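Local structure of amino acid amide racemase (Ochrobactrum anthropi, 6GIO) at residues A54-G57 against Y58-A62; A87-L90 against A91-L94; V309-T312 against I313-G317; G327-A330 against D331-R335. The protein is a pyridoxal-5'-phosphate-binding protein of the class-III aminotransferase family, with the fold of the PLP-dependent aminotransferases. All blocks are in the same frame, centred on the assembly; numbering follows the deposited sequence.

Interaction 1. Residues A54-G57 against Y58-A62. With EDO (1,2-ethanediol), chain H.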
ATOM      1  N   ALA C  54      -1.622  -4.705  15.381  1.00 25.99           N
ATOM      2  CA  ALA C  54      -0.943  -4.630  16.678  1.00 25.65           C
ATOM      3  C   ALA C  54      -0.770  -5.983  17.365  1.00 23.40           C
ATOM      4  O   ALA C  54      -1.249  -6.173  18.463  1.00 25.65           O
ATOM      5  CB  ALA C  54      -1.674  -3.621  17.597  1.00 27.48           C
ATOM      6  N   ALA C  55      -0.003  -6.897  16.760  1.00 22.80           N
ATOM      7  CA  ALA C  55       0.147  -8.265  17.251  1.00 22.20           C
ATOM      8  C   ALA C  55       0.856  -8.317  18.612  1.00 22.44           C
ATOM      9  O   ALA C  55       0.538  -9.180  19.459  1.00 22.29           O
ATOM     10  CB  ALA C  55       0.926  -9.116  16.237  1.00 24.06           C
ATOM     11  N   LEU C  56       1.819  -7.410  18.814  1.00 21.04           N
ATOM     12  CA  LEU C  56       2.568  -7.310  20.072  1.00 20.15           C
ATOM     13  C   LEU C  56       2.135  -6.076  20.865  1.00 21.40           C
ATOM     14  O   LEU C  56       2.855  -5.651  21.782  1.00 21.15           O
ATOM     15  CB  LEU C  56       4.069  -7.228  19.801  1.00 19.54           C
ATOM     16  CG  LEU C  56       4.610  -8.393  18.968  1.00 21.30           C
ATOM     17  CD1 LEU C  56       6.126  -8.284  18.828  1.00 21.31           C
ATOM     18  CD2 LEU C  56       4.227  -9.713  19.579  1.00 21.28           C
ATOM     19  N   GLY C  57       0.993  -5.496  20.534  1.00 20.26           N
ATOM     20  CA  GLY C  57       0.521  -4.344  21.296  1.00 22.00           C
ATOM     21  C   GLY C  57       1.233  -3.108  20.812  1.00 23.72           C
ATOM     22  O   GLY C  57       1.633  -3.048  19.646  1.00 24.24           O
ATOM     23  N   TYR C  58       1.409  -2.150  21.723  1.00 22.60           N
ATOM     24  CA  TYR C  58       1.833  -0.804  21.420  1.00 22.94           C
ATOM     25  C   TYR C  58       3.089  -0.499  22.270  1.00 24.59           C
ATOM     26  O   TYR C  58       3.132  -0.784  23.452  1.00 26.02           O
ATOM     27  CB  TYR C  58       0.636   0.163  21.711  1.00 23.21           C
ATOM     28  CG  TYR C  58      -0.599  -0.243  20.905  1.00 22.39           C
ATOM     29  CD1 TYR C  58      -0.699   0.047  19.557  1.00 24.24           C
ATOM     30  CD2 TYR C  58      -1.632  -0.956  21.480  1.00 24.32           C
ATOM     31  CE1 TYR C  58      -1.803  -0.362  18.793  1.00 23.43           C
ATOM     32  CE2 TYR C  58      -2.739  -1.375  20.721  1.00 24.94           C
ATOM     33  CZ  TYR C  58      -2.813  -1.067  19.371  1.00 23.82           C
ATOM     34  OH  TYR C  58      -3.913  -1.456  18.609  1.00 25.33           O
ATOM     35  N   GLY C  59       4.102   0.089  21.648  1.00 25.93           N
ATOM     36  CA  GLY C  59       5.362   0.393  22.299  1.00 24.90           C
ATOM     37  C   GLY C  59       6.173  -0.847  22.628  1.00 25.87           C
ATOM     38  O   GLY C  59       7.033  -0.809  23.484  1.00 25.13           O
ATOM     39  N   HIS C  60       5.913  -1.965  21.961  1.00 25.14           N
ATOM     40  CA  HIS C  60       6.606  -3.189  22.326  1.00 26.16           C
ATOM     41  C   HIS C  60       8.120  -3.000  22.054  1.00 26.70           C
ATOM     42  O   HIS C  60       8.508  -2.599  20.946  1.00 25.61           O
ATOM     43  CB  HIS C  60       6.067  -4.393  21.556  1.00 25.05           C
ATOM     44  CG  HIS C  60       6.644  -5.685  22.026  1.00 27.42           C
ATOM     45  ND1 HIS C  60       7.920  -6.099  21.687  1.00 27.41           N
ATOM     46  CD2 HIS C  60       6.146  -6.629  22.858  1.00 26.21           C
ATOM     47  CE1 HIS C  60       8.168  -7.253  22.278  1.00 27.50           C
ATOM     48  NE2 HIS C  60       7.114  -7.587  23.004  1.00 26.59           N
ATOM     49  N   PRO C  61       8.967  -3.294  23.050  1.00 29.06           N
ATOM     50  CA  PRO C  61      10.408  -3.020  22.919  1.00 30.50           C
ATOM     51  C   PRO C  61      11.117  -3.661  21.716  1.00 28.13           C
ATOM     52  O   PRO C  61      12.036  -3.051  21.194  1.00 26.76           O
ATOM     53  CB  PRO C  61      11.024  -3.514  24.268  1.00 31.39           C
ATOM     54  CG  PRO C  61       9.920  -4.146  25.033  1.00 33.41           C
ATOM     55  CD  PRO C  61       8.607  -3.711  24.418  1.00 32.78           C
ATOM     56  N   ALA C  62      10.735  -4.860  21.280  1.00 27.72           N
ATOM     57  CA  ALA C  62      11.406  -5.478  20.120  1.00 27.99           C
ATOM     58  C   ALA C  62      11.124  -4.646  18.861  1.00 29.15           C
ATOM     59  O   ALA C  62      11.993  -4.431  18.014  1.00 27.89           O
ATOM     60  CB  ALA C  62      10.954  -6.921  19.922  1.00 25.99           C
TER
HETATM   61  C1  EDO H 502       4.464  -1.746  18.122  1.00 24.04           C
HETATM   62  O1  EDO H 502       4.351  -2.204  19.483  1.00 21.97           O
HETATM   63  C2  EDO H 502       5.424  -0.576  18.027  1.00 25.10           C
HETATM   64  O2  EDO H 502       4.889   0.517  18.819  1.00 24.50           O

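Interaction 2. Residues A87-L90 against A91-L94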
ATOM      1  N   ALA C  87      15.052  -6.574   4.649  1.00 17.43           N
ATOM      2  CA  ALA C  87      14.083  -7.156   3.791  1.00 18.42           C
ATOM      3  C   ALA C  87      14.572  -8.538   3.321  1.00 20.43           C
ATOM      4  O   ALA C  87      13.773  -9.467   3.247  1.00 20.42           O
ATOM      5  CB  ALA C  87      13.853  -6.257   2.589  1.00 18.20           C
ATOM      6  N   VAL C  88      15.866  -8.672   2.988  1.00 21.69           N
ATOM      7  CA  VAL C  88      16.355  -9.991   2.506  1.00 21.92           C
ATOM      8  C   VAL C  88      16.245 -10.996   3.653  1.00 23.25           C
ATOM      9  O   VAL C  88      15.756 -12.112   3.461  1.00 23.04           O
ATOM     10  CB  VAL C  88      17.773  -9.887   1.918  1.00 21.67           C
ATOM     11  CG1 VAL C  88      18.359 -11.275   1.584  1.00 22.09           C
ATOM     12  CG2 VAL C  88      17.722  -9.038   0.670  1.00 21.57           C
ATOM     13  N   SER C  89      16.652 -10.569   4.856  1.00 23.93           N
ATOM     14  CA  SER C  89      16.566 -11.412   6.062  1.00 24.85           C
ATOM     15  C   SER C  89      15.139 -11.788   6.440  1.00 24.14           C
ATOM     16  O   SER C  89      14.893 -12.949   6.719  1.00 22.58           O
ATOM     17  CB  SER C  89      17.293 -10.777   7.261  1.00 24.72           C
ATOM     18  OG  SER C  89      18.619 -10.463   6.886  1.00 23.80           O
ATOM     19  N   LEU C  90      14.199 -10.829   6.415  1.00 24.43           N
ATOM     20  CA  LEU C  90      12.759 -11.157   6.620  1.00 22.78           C
ATOM     21  C   LEU C  90      12.260 -12.200   5.607  1.00 21.77           C
ATOM     22  O   LEU C  90      11.526 -13.140   5.967  1.00 21.96           O
ATOM     23  CB  LEU C  90      11.868  -9.900   6.535  1.00 22.16           C
ATOM     24  CG  LEU C  90      10.339 -10.093   6.645  1.00 22.14           C
ATOM     25  CD1 LEU C  90       9.973 -10.863   7.909  1.00 22.35           C
ATOM     26  CD2 LEU C  90       9.583  -8.753   6.604  1.00 22.20           C
ATOM     27  N   ALA C  91      12.627 -12.029   4.344  1.00 22.41           N
ATOM     28  CA  ALA C  91      12.226 -13.011   3.318  1.00 21.93           C
ATOM     29  C   ALA C  91      12.754 -14.408   3.696  1.00 21.07           C
ATOM     30  O   ALA C  91      12.034 -15.381   3.578  1.00 21.89           O
ATOM     31  CB  ALA C  91      12.710 -12.607   1.941  1.00 20.60           C
ATOM     32  N   GLU C  92      14.010 -14.475   4.133  1.00 22.71           N
ATOM     33  CA  GLU C  92      14.634 -15.725   4.596  1.00 23.97           C
ATOM     34  C   GLU C  92      13.854 -16.275   5.788  1.00 24.02           C
ATOM     35  O   GLU C  92      13.569 -17.481   5.849  1.00 21.38           O
ATOM     36  CB  GLU C  92      16.116 -15.493   4.988  1.00 24.41           C
ATOM     37  CG  GLU C  92      17.054 -15.266   3.827  1.00 25.00           C
ATOM     38  CD  GLU C  92      18.391 -14.650   4.227  1.00 26.63           C
ATOM     39  OE1 GLU C  92      18.516 -14.096   5.333  1.00 28.88           O
ATOM     40  OE2 GLU C  92      19.316 -14.657   3.392  1.00 26.88           O
ATOM     41  N   ASP C  93      13.487 -15.386   6.733  1.00 24.97           N
ATOM     42  CA  ASP C  93      12.642 -15.790   7.885  1.00 24.67           C
ATOM     43  C   ASP C  93      11.304 -16.399   7.459  1.00 25.14           C
ATOM     44  O   ASP C  93      10.877 -17.428   8.031  1.00 22.40           O
ATOM     45  CB  ASP C  93      12.282 -14.637   8.819  1.00 24.81           C
ATOM     46  CG  ASP C  93      13.480 -14.052   9.552  1.00 26.37           C
ATOM     47  OD1 ASP C  93      14.557 -14.663   9.548  1.00 27.01           O
ATOM     48  OD2 ASP C  93      13.343 -12.928  10.119  1.00 27.38           O
ATOM     49  N   LEU C  94      10.624 -15.751   6.496  1.00 23.98           N
ATOM     50  CA  LEU C  94       9.294 -16.216   6.052  1.00 21.71           C
ATOM     51  C   LEU C  94       9.422 -17.536   5.315  1.00 22.23           C
ATOM     52  O   LEU C  94       8.550 -18.406   5.441  1.00 22.76           O
ATOM     53  CB  LEU C  94       8.637 -15.196   5.164  1.00 21.00           C
ATOM     54  CG  LEU C  94       8.110 -13.947   5.911  1.00 21.08           C
ATOM     55  CD1 LEU C  94       7.795 -12.835   4.925  1.00 21.28           C
ATOM     56  CD2 LEU C  94       6.880 -14.292   6.708  1.00 20.34           C
TER

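Interaction 3. Residues V309-T312 against I313-G317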
ATOM      1  N   VAL C 309       8.646  -8.876  14.881  1.00 22.12           N
ATOM      2  CA  VAL C 309       7.391  -9.585  15.160  1.00 22.33           C
ATOM      3  C   VAL C 309       7.595 -11.112  15.131  1.00 23.05           C
ATOM      4  O   VAL C 309       7.276 -11.837  16.083  1.00 23.48           O
ATOM      5  CB  VAL C 309       6.272  -9.141  14.196  1.00 22.23           C
ATOM      6  CG1 VAL C 309       5.098 -10.093  14.252  1.00 22.38           C
ATOM      7  CG2 VAL C 309       5.796  -7.712  14.528  1.00 22.36           C
ATOM      8  N   LEU C 310       8.114 -11.611  14.028  1.00 24.96           N
ATOM      9  CA  LEU C 310       8.345 -13.047  13.883  1.00 24.87           C
ATOM     10  C   LEU C 310       9.279 -13.550  14.963  1.00 27.48           C
ATOM     11  O   LEU C 310       9.049 -14.608  15.536  1.00 26.30           O
ATOM     12  CB  LEU C 310       8.941 -13.364  12.517  1.00 26.05           C
ATOM     13  CG  LEU C 310       8.116 -13.041  11.281  1.00 27.04           C
ATOM     14  CD1 LEU C 310       8.765 -13.713  10.076  1.00 28.99           C
ATOM     15  CD2 LEU C 310       6.684 -13.506  11.413  1.00 27.57           C
ATOM     16  N   ASN C 311      10.328 -12.787  15.279  1.00 29.84           N
ATOM     17  CA  ASN C 311      11.307 -13.292  16.246  1.00 29.01           C
ATOM     18  C   ASN C 311      10.658 -13.435  17.636  1.00 27.01           C
ATOM     19  O   ASN C 311      10.826 -14.457  18.300  1.00 26.23           O
ATOM     20  CB  ASN C 311      12.547 -12.391  16.287  1.00 30.87           C
ATOM     21  CG  ASN C 311      13.621 -12.914  17.223  1.00 30.86           C
ATOM     22  OD1 ASN C 311      14.232 -13.953  16.983  1.00 32.86           O
ATOM     23  ND2 ASN C 311      13.828 -12.209  18.299  1.00 29.92           N
ATOM     24  N   THR C 312       9.899 -12.415  18.059  1.00 23.17           N
ATOM     25  CA  THR C 312       9.191 -12.438  19.328  1.00 22.63           C
ATOM     26  C   THR C 312       8.187 -13.572  19.437  1.00 23.13           C
ATOM     27  O   THR C 312       8.089 -14.260  20.462  1.00 24.54           O
ATOM     28  CB  THR C 312       8.454 -11.118  19.511  1.00 22.37           C
ATOM     29  OG1 THR C 312       9.402 -10.062  19.422  1.00 20.84           O
ATOM     30  CG2 THR C 312       7.766 -11.067  20.806  1.00 23.61           C
ATOM     31  N   ILE C 313       7.440 -13.789  18.364  1.00 24.08           N
ATOM     32  CA  ILE C 313       6.454 -14.869  18.317  1.00 25.61           C
ATOM     33  C   ILE C 313       7.112 -16.246  18.448  1.00 25.86           C
ATOM     34  O   ILE C 313       6.574 -17.108  19.146  1.00 25.03           O
ATOM     35  CB  ILE C 313       5.575 -14.774  17.017  1.00 25.40           C
ATOM     36  CG1 ILE C 313       4.564 -13.617  17.126  1.00 25.89           C
ATOM     37  CG2 ILE C 313       4.786 -16.044  16.754  1.00 25.16           C
ATOM     38  CD1 ILE C 313       4.082 -13.173  15.768  1.00 28.04           C
ATOM     39  N   GLU C 314       8.233 -16.482  17.769  1.00 26.93           N
ATOM     40  CA  GLU C 314       8.943 -17.761  17.929  1.00 31.91           C
ATOM     41  C   GLU C 314       9.582 -17.855  19.324  1.00 34.49           C
ATOM     42  O   GLU C 314       9.441 -18.865  19.986  1.00 33.48           O
ATOM     43  CB  GLU C 314      10.076 -17.947  16.910  1.00 36.39           C
ATOM     44  CG  GLU C 314       9.658 -17.988  15.447  1.00 41.99           C
ATOM     45  CD  GLU C 314      10.863 -17.998  14.490  1.00 47.93           C
ATOM     46  OE1 GLU C 314      11.466 -19.086  14.317  1.00 49.06           O
ATOM     47  OE2 GLU C 314      11.202 -16.933  13.896  1.00 50.46           O
ATOM     48  N   ARG C 315      10.278 -16.803  19.765  1.00 34.61           N
ATOM     49  CA  ARG C 315      11.062 -16.868  21.002  1.00 36.79           C
ATOM     50  C   ARG C 315      10.188 -17.000  22.239  1.00 38.10           C
ATOM     51  O   ARG C 315      10.466 -17.813  23.119  1.00 37.94           O
ATOM     52  CB  ARG C 315      11.991 -15.647  21.144  1.00 40.61           C
ATOM     53  CG  ARG C 315      13.303 -15.772  20.365  1.00 45.96           C
ATOM     54  CD  ARG C 315      14.180 -14.524  20.497  1.00 51.66           C
ATOM     55  NE  ARG C 315      14.757 -14.344  21.830  1.00 56.60           N
ATOM     56  CZ  ARG C 315      15.787 -15.039  22.331  1.00 61.16           C
ATOM     57  NH1 ARG C 315      16.395 -16.000  21.626  1.00 60.70           N
ATOM     58  NH2 ARG C 315      16.209 -14.778  23.565  1.00 60.81           N
ATOM     59  N   GLN C 316       9.140 -16.187  22.322  1.00 34.79           N
ATOM     60  CA  GLN C 316       8.258 -16.228  23.459  1.00 31.17           C
ATOM     61  C   GLN C 316       7.163 -17.304  23.332  1.00 31.36           C
ATOM     62  O   GLN C 316       6.285 -17.343  24.163  1.00 33.34           O
ATOM     63  CB  GLN C 316       7.634 -14.844  23.675  1.00 32.26           C
ATOM     64  CG  GLN C 316       8.660 -13.741  23.872  1.00 32.99           C
ATOM     65  CD  GLN C 316       8.056 -12.421  24.369  1.00 37.76           C
ATOM     66  OE1 GLN C 316       6.910 -12.355  24.806  1.00 37.47           O
ATOM     67  NE2 GLN C 316       8.852 -11.362  24.315  1.00 42.04           N
ATOM     68  N   GLY C 317       7.196 -18.166  22.310  1.00 29.22           N
ATOM     69  CA  GLY C 317       6.142 -19.150  22.110  1.00 30.28           C
ATOM     70  C   GLY C 317       4.707 -18.571  22.103  1.00 30.83           C
ATOM     71  O   GLY C 317       3.830 -19.061  22.827  1.00 25.96           O
TER

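Interaction 4. Residues G327-A330 against D331-R335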
ATOM      1  N   GLY C 327      -8.163 -19.854  24.665  1.00 25.74           N
ATOM      2  CA  GLY C 327      -9.099 -20.841  25.252  1.00 26.79           C
ATOM      3  C   GLY C 327      -9.767 -20.340  26.529  1.00 27.71           C
ATOM      4  O   GLY C 327     -11.001 -20.411  26.663  1.00 24.48           O
ATOM      5  N   ILE C 328      -8.961 -19.829  27.464  1.00 28.62           N
ATOM      6  CA  ILE C 328      -9.505 -19.158  28.672  1.00 29.91           C
ATOM      7  C   ILE C 328     -10.493 -18.031  28.318  1.00 30.39           C
ATOM      8  O   ILE C 328     -11.600 -17.963  28.876  1.00 28.29           O
ATOM      9  CB  ILE C 328      -8.379 -18.627  29.599  1.00 31.80           C
ATOM     10  CG1 ILE C 328      -7.477 -19.796  30.068  1.00 31.84           C
ATOM     11  CG2 ILE C 328      -8.964 -17.848  30.771  1.00 31.64           C
ATOM     12  CD1 ILE C 328      -6.105 -19.358  30.546  1.00 31.91           C
ATOM     13  N   PHE C 329     -10.108 -17.155  27.376  1.00 30.20           N
ATOM     14  CA  PHE C 329     -10.952 -16.005  26.990  1.00 27.29           C
ATOM     15  C   PHE C 329     -12.254 -16.506  26.368  1.00 26.95           C
ATOM     16  O   PHE C 329     -13.341 -16.057  26.732  1.00 24.98           O
ATOM     17  CB  PHE C 329     -10.209 -15.079  26.001  1.00 26.87           C
ATOM     18  CG  PHE C 329     -10.905 -13.753  25.728  1.00 28.15           C
ATOM     19  CD1 PHE C 329     -11.934 -13.272  26.542  1.00 28.09           C
ATOM     20  CD2 PHE C 329     -10.487 -12.961  24.673  1.00 31.71           C
ATOM     21  CE1 PHE C 329     -12.552 -12.061  26.283  1.00 28.12           C
ATOM     22  CE2 PHE C 329     -11.091 -11.731  24.414  1.00 31.00           C
ATOM     23  CZ  PHE C 329     -12.127 -11.283  25.216  1.00 30.12           C
ATOM     24  N   ALA C 330     -12.133 -17.449  25.438  1.00 25.90           N
ATOM     25  CA  ALA C 330     -13.298 -18.000  24.747  1.00 26.69           C
ATOM     26  C   ALA C 330     -14.294 -18.614  25.759  1.00 27.28           C
ATOM     27  O   ALA C 330     -15.508 -18.419  25.656  1.00 23.99           O
ATOM     28  CB  ALA C 330     -12.873 -19.034  23.679  1.00 25.06           C
ATOM     29  N   ASP C 331     -13.773 -19.356  26.729  1.00 30.12           N
ATOM     30  CA  ASP C 331     -14.621 -20.016  27.726  1.00 32.01           C
ATOM     31  C   ASP C 331     -15.336 -19.034  28.633  1.00 28.80           C
ATOM     32  O   ASP C 331     -16.523 -19.227  28.881  1.00 27.97           O
ATOM     33  CB  ASP C 331     -13.823 -21.056  28.513  1.00 37.66           C
ATOM     34  CG  ASP C 331     -13.492 -22.267  27.669  1.00 44.19           C
ATOM     35  OD1 ASP C 331     -14.280 -22.551  26.717  1.00 49.40           O
ATOM     36  OD2 ASP C 331     -12.474 -22.940  27.956  1.00 51.67           O
ATOM     37  N   ARG C 332     -14.659 -17.962  29.056  1.00 28.96           N
ATOM     38  CA  ARG C 332     -15.339 -16.852  29.782  1.00 29.54           C
ATOM     39  C   ARG C 332     -16.515 -16.341  28.970  1.00 29.13           C
ATOM     40  O   ARG C 332     -17.616 -16.228  29.453  1.00 26.54           O
ATOM     41  CB  ARG C 332     -14.389 -15.687  30.110  1.00 29.06           C
ATOM     42  CG  ARG C 332     -13.277 -16.037  31.092  1.00 33.83           C
ATOM     43  CD  ARG C 332     -13.763 -16.225  32.540  1.00 34.10           C
ATOM     44  NE  ARG C 332     -14.557 -15.071  32.996  1.00 36.43           N
ATOM     45  CZ  ARG C 332     -14.068 -13.981  33.589  1.00 39.30           C
ATOM     46  NH1 ARG C 332     -12.777 -13.888  33.854  1.00 43.82           N
ATOM     47  NH2 ARG C 332     -14.866 -12.980  33.930  1.00 37.78           N
ATOM     48  N   LEU C 333     -16.274 -16.050  27.698  1.00 30.44           N
ATOM     49  CA  LEU C 333     -17.327 -15.551  26.837  1.00 28.30           C
ATOM     50  C   LEU C 333     -18.477 -16.534  26.691  1.00 25.68           C
ATOM     51  O   LEU C 333     -19.634 -16.163  26.835  1.00 22.94           O
ATOM     52  CB  LEU C 333     -16.734 -15.153  25.484  1.00 30.66           C
ATOM     53  CG  LEU C 333     -15.810 -13.941  25.528  1.00 28.51           C
ATOM     54  CD1 LEU C 333     -15.023 -13.833  24.228  1.00 30.32           C
ATOM     55  CD2 LEU C 333     -16.614 -12.671  25.781  1.00 28.93           C
ATOM     56  N   ARG C 334     -18.181 -17.796  26.440  1.00 26.14           N
ATOM     57  CA  ARG C 334     -19.253 -18.804  26.393  1.00 29.22           C
ATOM     58  C   ARG C 334     -20.147 -18.832  27.625  1.00 29.02           C
ATOM     59  O   ARG C 334     -21.374 -18.873  27.509  1.00 30.06           O
ATOM     60  CB  ARG C 334     -18.693 -20.206  26.230  1.00 29.84           C
ATOM     61  CG  ARG C 334     -18.519 -20.578  24.811  1.00 34.57           C
ATOM     62  CD  ARG C 334     -18.021 -22.004  24.611  1.00 37.80           C
ATOM     63  NE  ARG C 334     -17.312 -21.968  23.338  1.00 38.86           N
ATOM     64  CZ  ARG C 334     -15.995 -21.912  23.181  1.00 40.67           C
ATOM     65  NH1 ARG C 334     -15.170 -21.983  24.216  1.00 43.83           N
ATOM     66  NH2 ARG C 334     -15.504 -21.833  21.958  1.00 42.26           N
ATOM     67  N   ARG C 335     -19.535 -18.855  28.805  1.00 32.89           N
ATOM     68  CA  ARG C 335     -20.306 -18.892  30.051  1.00 33.73           C
ATOM     69  C   ARG C 335     -21.216 -17.654  30.204  1.00 32.15           C
ATOM     70  O   ARG C 335     -22.254 -17.726  30.867  1.00 33.21           O
ATOM     71  CB  ARG C 335     -19.397 -19.064  31.273  1.00 37.02           C
ATOM     72  CG  ARG C 335     -18.676 -20.407  31.387  1.00 41.10           C
ATOM     73  CD  ARG C 335     -18.040 -20.561  32.776  1.00 45.75           C
ATOM     74  NE  ARG C 335     -19.013 -20.168  33.823  1.00 52.60           N
ATOM     75  CZ  ARG C 335     -19.563 -20.972  34.748  1.00 53.25           C
ATOM     76  NH1 ARG C 335     -19.230 -22.253  34.872  1.00 52.91           N
ATOM     77  NH2 ARG C 335     -20.451 -20.467  35.591  1.00 54.71           N
TER

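Interaction 1. Residues A54-G57 against Y58-A62
Ala54 touches Tyr58 where a type I beta turn, Ala54 to Gly57, leads into the N-cap of the helix beginning at Pro61. The Ala54 methyl lies obliquely against the phenol end of the tyrosine, CB 3.3 Å from Tyr58 CZ; the hydroxyl is hydrogen-bonded to Asp46 and Ser50, pinning the ring, and Tyr58 packs on Gly76 of the second subunit. Leu56 meets His60: its CD1 stands over the centre of the imidazole, 4.0 Å from the centroid and 10° off the ring normal, a CH-pi contact, while Leu56 CB lies 3.7 Å from His60 CG. Pro61 CD lies over the opposite face, offset toward the rim. Gly57 N closes the turn on Ala54 O, and Gly57, with positive phi, turns its carbonyl to a 1,2-ethanediol, probably from the crystallisation liquor: ethanediol O1 gives a bond to Gly57 O and takes one from His60 N, Gly59 N binds ethanediol O2, and the diol bonds Val71 O of the second subunit. His60 CG is anti to the backbone N (chi1 -173°), which sets ND1 beside the first N-H of the helix. His60 ND1 accepts the capping bond from Ala62 N at 3.1 Å, the donor 26° out of the ring plane.

Interaction 2. Residues A87-L90 against A91-L94
Leu90 carries CG anti to its backbone N (chi1 176°), whereas Leu94 has CG beside its own N (chi1 -74°), and these two settings bring the leucines together one turn apart on the alpha-helix 85-97. Leu90 CG lies 4.1 Å from Leu94 CD1, an ordinary van der Waals contact in which the two chains run at a slant to each other. Both leucines also pack on Phe108 of strand 104-109, so this side of the helix faces the protein interior. In the backbone, Leu94 N bonds to Leu90 O at 2.8 Å, and the same i to i+4 pattern joins Ala91 to Ala87, Glu92 to Val88 and Asp93 to Ser89.

The polar side chains use the helix differently. Glu92 extends beyond CG and runs back over the preceding turn, placing OE1 3.4 Å from Ser89 CA and OE2 4.0 Å from Val88 CG1. Its carboxylate is held by a salt bridge from OE2 to Arg10 of the second subunit, so this part of the helix contributes to the dimer interface. Asp93 reaches instead to Arg307 of helix 300-315 in a salt bridge that ties two helices of one chain together. Ser89 OG bonds back to Glu85 O, an earlier carbonyl of the helix, and rests beside the glutamate without bonding it, 4.0 Å from Glu92 OE1.

Interaction 3. Residues V309-T312 against I313-G317
Ile313 meets Val309 along the last turns of helix 300-315. Starting at CB, which is 3.5 Å from Val309 O, the isoleucine passes CG1 by the same carbonyl oxygen at 3.4 Å and ends with CD1 3.6 Å from Val309 CG1. The two side chains run alongside each other in the same direction: Ile313 CG1 is anti to its carbonyl carbon (chi1 -74°), which turns the branch back toward the preceding turn. Asn311 and Arg315 repeat this pairing on the solvent side. The amide and guanidinium planes are only 11° apart, yet the touch is made by the aliphatic chain, Asn311 ND2 lying 3.2 Å from Arg315 CD. Thr312 OG1 bonds to Ala308 O.

Four backbone bonds, from Ile313 N to Val309 O through Gln316 N to Thr312 O, hold the turn. Gly317, at positive phi, then stops the helix as the C-prime residue of a Schellman motif, which pairs Leu318 N with Ile313 O and, by a weak bond of 3.3 Å, Gly317 N with Glu314 O. Chemically, the helix end combines backbone bonding and apolar packing, while the Glu314 carboxylate is paired with Arg96 of helix 85-97 in a salt bridge.

Interaction 4. Residues G327-A330 against D331-R335
Leu333 lays its CD1 over one face of the Phe329 ring, and this CH-pi contact is the main apolar touch between the two turns. CD1 is 4.0 Å from the ring centroid and 22° off the normal, displaced toward the rim, where Phe329 CE1 is its nearest ring atom at 3.7 Å. Phe329 points its CG anti to the backbone N (chi1 -170°), which leans the ring along the helix toward the leucine one turn on. Both residues also pack on Ile353 of strand 352-357, and the ring reaches Ile409 and Ala412 of helix 406-424. A second packing contact sets the Ala330 methyl beside the guanidinium of Arg334, CB 3.8 Å from Arg334 NH1.

The charged contacts lie elsewhere on the helix. Arg334 NH1 forms a salt bridge with Asp331 OD1 at 2.7 Å; the angle at the hydrogen is 120°, so as a hydrogen bond it is weak. The aspartate meets the guanidinium at its edge, in plane. Arg332, with its chain bent at chi2 and chi3, heads off to a salt bridge with Asp410 of helix 406-424.

Backbone bonds complete the account: Asp331 to Gly327, Arg332 to Ile328, Leu333 to Phe329 and Arg334 to Ala330, the last at 2.9 Å. Altogether this is an amphipathic alpha-helix, with an aromatic-aliphatic i to i+4 pair packed against sheet and helix, and an i to i+3 ion pair on its exposed side.

Overall arrangement
Interaction 3 joins interactions 1 and 2. Leu56 and Ala62 of interaction 1 rest on Thr312, with Leu56 CD1 3.7 Å from Thr312 CB and Ala62 CB 3.5 Å from Thr312 OG1. From helix 85-97 of interaction 2, Leu90, Asp93 and Leu94 close round Leu310, Leu90 CD1 standing 3.8 Å from Leu310 CD1. Interactions 1 and 2 do not touch, their nearest atoms being about 12 Å apart, but both meet the second subunit. Interaction 4 lies on the next helix after interaction 3, with centres 25 Å apart and no direct touch. The side chain of Ala54 is about 13 Å from a bound pyridoxal-5'-phosphate, and none of these segments contributes a residue to the cofactor pocket.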